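Local coordinates for member of DUF4221 family (Bacteroides vulgatus, PDB 3S9J), which is of unknown function but folds as a six-bladed beta-propeller and binds sodium ions in the crystal, at residues A[211-216]-A[220-225]. Residues are numbered along the deposited sequence; the frame is centred on the assembly and turned at random.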
ATOM      1  N   ARG A 211      12.811  10.464   4.175  1.00 33.54           N
ATOM      2  CA  ARG A 211      12.117  11.092   3.071  1.00 32.55           C
ATOM      3  C   ARG A 211      10.799  10.357   2.780  1.00 31.37           C
ATOM      4  O   ARG A 211      10.783   9.155   2.560  1.00 31.67           O
ATOM      5  CB  ARG A 211      13.035  11.078   1.838  1.00 33.01           C
ATOM      6  CG  ARG A 211      12.447  11.585   0.556  1.00 34.28           C
ATOM      7  CD  ARG A 211      13.523  11.720  -0.514  1.00 36.21           C
ATOM      8  NE  ARG A 211      14.384  12.867  -0.216  1.00 36.31           N
ATOM      9  CZ  ARG A 211      15.637  13.014  -0.620  1.00 43.63           C
ATOM     10  NH1 ARG A 211      16.226  12.092  -1.370  1.00 39.89           N
ATOM     11  NH2 ARG A 211      16.305  14.098  -0.261  1.00 45.01           N
ATOM     12  N   LEU A 212       9.720  11.131   2.764  1.00 31.14           N
ATOM     13  CA  LEU A 212       8.376  10.646   2.511  1.00 28.06           C
ATOM     14  C   LEU A 212       8.019  11.000   1.083  1.00 28.39           C
ATOM     15  O   LEU A 212       8.215  12.133   0.656  1.00 27.87           O
ATOM     16  CB  LEU A 212       7.397  11.335   3.428  1.00 29.57           C
ATOM     17  CG  LEU A 212       5.901  11.053   3.242  1.00 27.12           C
ATOM     18  CD1 LEU A 212       5.574   9.567   3.483  1.00 26.82           C
ATOM     19  CD2 LEU A 212       5.104  11.962   4.201  1.00 30.20           C
ATOM     20  N   VAL A 213       7.457  10.034   0.368  1.00 29.39           N
ATOM     21  CA  VAL A 213       7.027  10.225  -1.028  1.00 28.35           C
ATOM     22  C   VAL A 213       5.572   9.751  -1.110  1.00 26.72           C
ATOM     23  O   VAL A 213       5.266   8.656  -0.651  1.00 27.69           O
ATOM     24  CB  VAL A 213       7.911   9.416  -2.008  1.00 28.87           C
ATOM     25  CG1 VAL A 213       7.477   9.687  -3.484  1.00 28.41           C
ATOM     26  CG2 VAL A 213       9.412   9.731  -1.756  1.00 37.06           C
ATOM     27  N   CYS A 214       4.681  10.600  -1.625  1.00 26.47           N
ATOM     28  CA  CYS A 214       3.258  10.321  -1.770  1.00 25.98           C
ATOM     29  C   CYS A 214       2.848  10.489  -3.232  1.00 27.85           C
ATOM     30  O   CYS A 214       3.216  11.476  -3.877  1.00 28.45           O
ATOM     31  CB  CYS A 214       2.409  11.252  -0.944  1.00 27.73           C
ATOM     32  SG  CYS A 214       2.819  11.228   0.824  1.00 31.90           S
ATOM     33  N   GLY A 215       2.084   9.512  -3.725  1.00 26.82           N
ATOM     34  CA  GLY A 215       1.572   9.500  -5.092  1.00 27.43           C
ATOM     35  C   GLY A 215       0.056   9.371  -5.096  1.00 24.97           C
ATOM     36  O   GLY A 215      -0.482   8.289  -4.882  1.00 25.20           O
ATOM     37  N   PHE A 216      -0.626  10.492  -5.333  1.00 25.39           N
ATOM     38  CA  PHE A 216      -2.078  10.495  -5.502  1.00 24.80           C
ATOM     39  C   PHE A 216      -2.414   9.697  -6.746  1.00 23.83           C
ATOM     40  O   PHE A 216      -1.788   9.848  -7.774  1.00 27.34           O
ATOM     41  CB  PHE A 216      -2.661  11.934  -5.585  1.00 25.17           C
ATOM     42  CG  PHE A 216      -2.804  12.583  -4.249  1.00 24.61           C
ATOM     43  CD1 PHE A 216      -3.952  12.398  -3.495  1.00 26.28           C
ATOM     44  CD2 PHE A 216      -1.757  13.305  -3.714  1.00 27.01           C
ATOM     45  CE1 PHE A 216      -4.065  12.940  -2.247  1.00 26.93           C
ATOM     46  CE2 PHE A 216      -1.842  13.832  -2.456  1.00 27.43           C
ATOM     47  CZ  PHE A 216      -3.008  13.679  -1.720  1.00 26.41           C
ATOM     48  N   ASP A 220      -0.414  13.159 -11.942  1.00 30.35           N
ATOM     49  CA  ASP A 220       0.851  12.916 -12.628  1.00 32.71           C
ATOM     50  C   ASP A 220       2.085  13.049 -11.746  1.00 31.02           C
ATOM     51  O   ASP A 220       3.105  12.467 -12.054  1.00 34.40           O
ATOM     52  CB  ASP A 220       1.052  13.933 -13.747  1.00 35.23           C
ATOM     53  CG  ASP A 220       0.169  13.704 -14.931  1.00 37.41           C
ATOM     54  OD1 ASP A 220      -0.716  12.837 -14.914  1.00 36.12           O
ATOM     55  OD2 ASP A 220       0.426  14.397 -15.916  1.00 43.19           O
ATOM     56  N   SER A 221       2.010  13.830 -10.674  1.00 33.25           N
ATOM     57  CA  SER A 221       3.208  14.176  -9.925  1.00 32.59           C
ATOM     58  C   SER A 221       3.265  13.509  -8.561  1.00 31.19           C
ATOM     59  O   SER A 221       2.234  13.254  -7.932  1.00 31.34           O
ATOM     60  CB  SER A 221       3.328  15.699  -9.769  1.00 36.83           C
ATOM     61  OG  SER A 221       3.586  16.309 -11.021  1.00 37.93           O
ATOM     62  N   LEU A 222       4.484  13.221  -8.140  1.00 31.07           N
ATOM     63  CA  LEU A 222       4.767  12.758  -6.780  1.00 31.36           C
ATOM     64  C   LEU A 222       5.093  13.931  -5.861  1.00 33.13           C
ATOM     65  O   LEU A 222       5.740  14.896  -6.261  1.00 33.95           O
ATOM     66  CB  LEU A 222       5.967  11.811  -6.769  1.00 32.14           C
ATOM     67  CG  LEU A 222       5.837  10.493  -7.514  1.00 31.31           C
ATOM     68  CD1 LEU A 222       7.202   9.773  -7.508  1.00 30.83           C
ATOM     69  CD2 LEU A 222       4.713   9.633  -6.868  1.00 29.52           C
HETATM   70  N   MSE A 223       4.684  13.787  -4.602  1.00 33.03           N
HETATM   71  CA  MSE A 223       4.906  14.768  -3.556  1.00 33.96           C
HETATM   72  C   MSE A 223       5.975  14.213  -2.642  1.00 32.72           C
HETATM   73  O   MSE A 223       5.907  13.044  -2.231  1.00 31.14           O
HETATM   74  CB  MSE A 223       3.605  14.925  -2.775  1.00 35.23           C
HETATM   75  CG  MSE A 223       3.536  16.098  -1.873  1.00 42.23           C
HETATM   76 SE   MSE A 223       2.000  15.865  -0.713  0.75 39.06          SE
HETATM   77  CE  MSE A 223       2.926  14.933   0.678  1.00 32.44           C
ATOM     78  N   VAL A 224       6.971  15.040  -2.324  1.00 32.97           N
ATOM     79  CA  VAL A 224       8.108  14.604  -1.523  1.00 31.24           C
ATOM     80  C   VAL A 224       8.392  15.612  -0.420  1.00 33.77           C
ATOM     81  O   VAL A 224       8.330  16.817  -0.641  1.00 33.76           O
ATOM     82  CB  VAL A 224       9.373  14.427  -2.391  1.00 32.66           C
ATOM     83  CG1 VAL A 224      10.614  14.025  -1.530  1.00 34.41           C
ATOM     84  CG2 VAL A 224       9.119  13.455  -3.547  1.00 32.07           C
ATOM     85  N   THR A 225       8.702  15.114   0.771  1.00 32.75           N
ATOM     86  CA  THR A 225       9.127  15.974   1.862  1.00 34.30           C
ATOM     87  C   THR A 225      10.161  15.265   2.728  1.00 33.77           C
ATOM     88  O   THR A 225      10.043  14.085   2.990  1.00 34.13           O
ATOM     89  CB  THR A 225       7.941  16.459   2.750  1.00 35.26           C
ATOM     90  OG1 THR A 225       8.438  17.345   3.776  1.00 35.37           O
ATOM     91  CG2 THR A 225       7.221  15.329   3.359  1.00 31.61           C
TER
HETATM   92  O   HOH W   1       1.065  12.855  -5.533  1.00 29.35           O
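V213 and V224 form a non-hydrogen-bonded antiparallel pair in the hairpin of strands 211-216 and 221-225. The two side chains lie side by side and point the same way. CG2 of V224 sits 4.1 Å from CG1 of V213 and equally near its CG2. The other methyl of V224, CG1, is anti to the backbone N (chi1 177°). This turns it to R211, where it lies 3.7 Å from R211 CG and also touches CD, the two side chains crossing at a slant. With an alanine here both methyls are gone; a gap would probably open beside V213, and the aliphatic part of R211 would be likely to lose its neighbour. L222 continues the same face. Its CD1 meets V213 CG1 at 4.0 Å, and its CD2 lies 3.6 Å from the CA of G215, over backbone that carries no side chain.

The other face holds L212, T225, C214 and selenomethionine M223. The M223 chain is extended, then bends at chi3 (90°), which brings CE to 3.7 Å from C214 SG. T225 CG2 touches CB and CD2 of L212, while its OG1 bonds to the backbone of K229 and H230. Four nearly straight backbone bonds join L212 with T225 and C214 with M223; C214 N to M223 O is 2.8 Å. Beyond the last of these pairs, a water bridges C214 O, F216 N and S221 O, bonding to S221 O at 2.7 Å.

R211 NE forms a salt bridge with D226. The hairpin supplies the two middle strands of one four-stranded propeller blade. Strand 201-206 flanks 211-216, and strand 231-235 flanks 221-225. L212, C214, F216 and M223 pack on strand 165-171 of the preceding blade, while V213 touches F313.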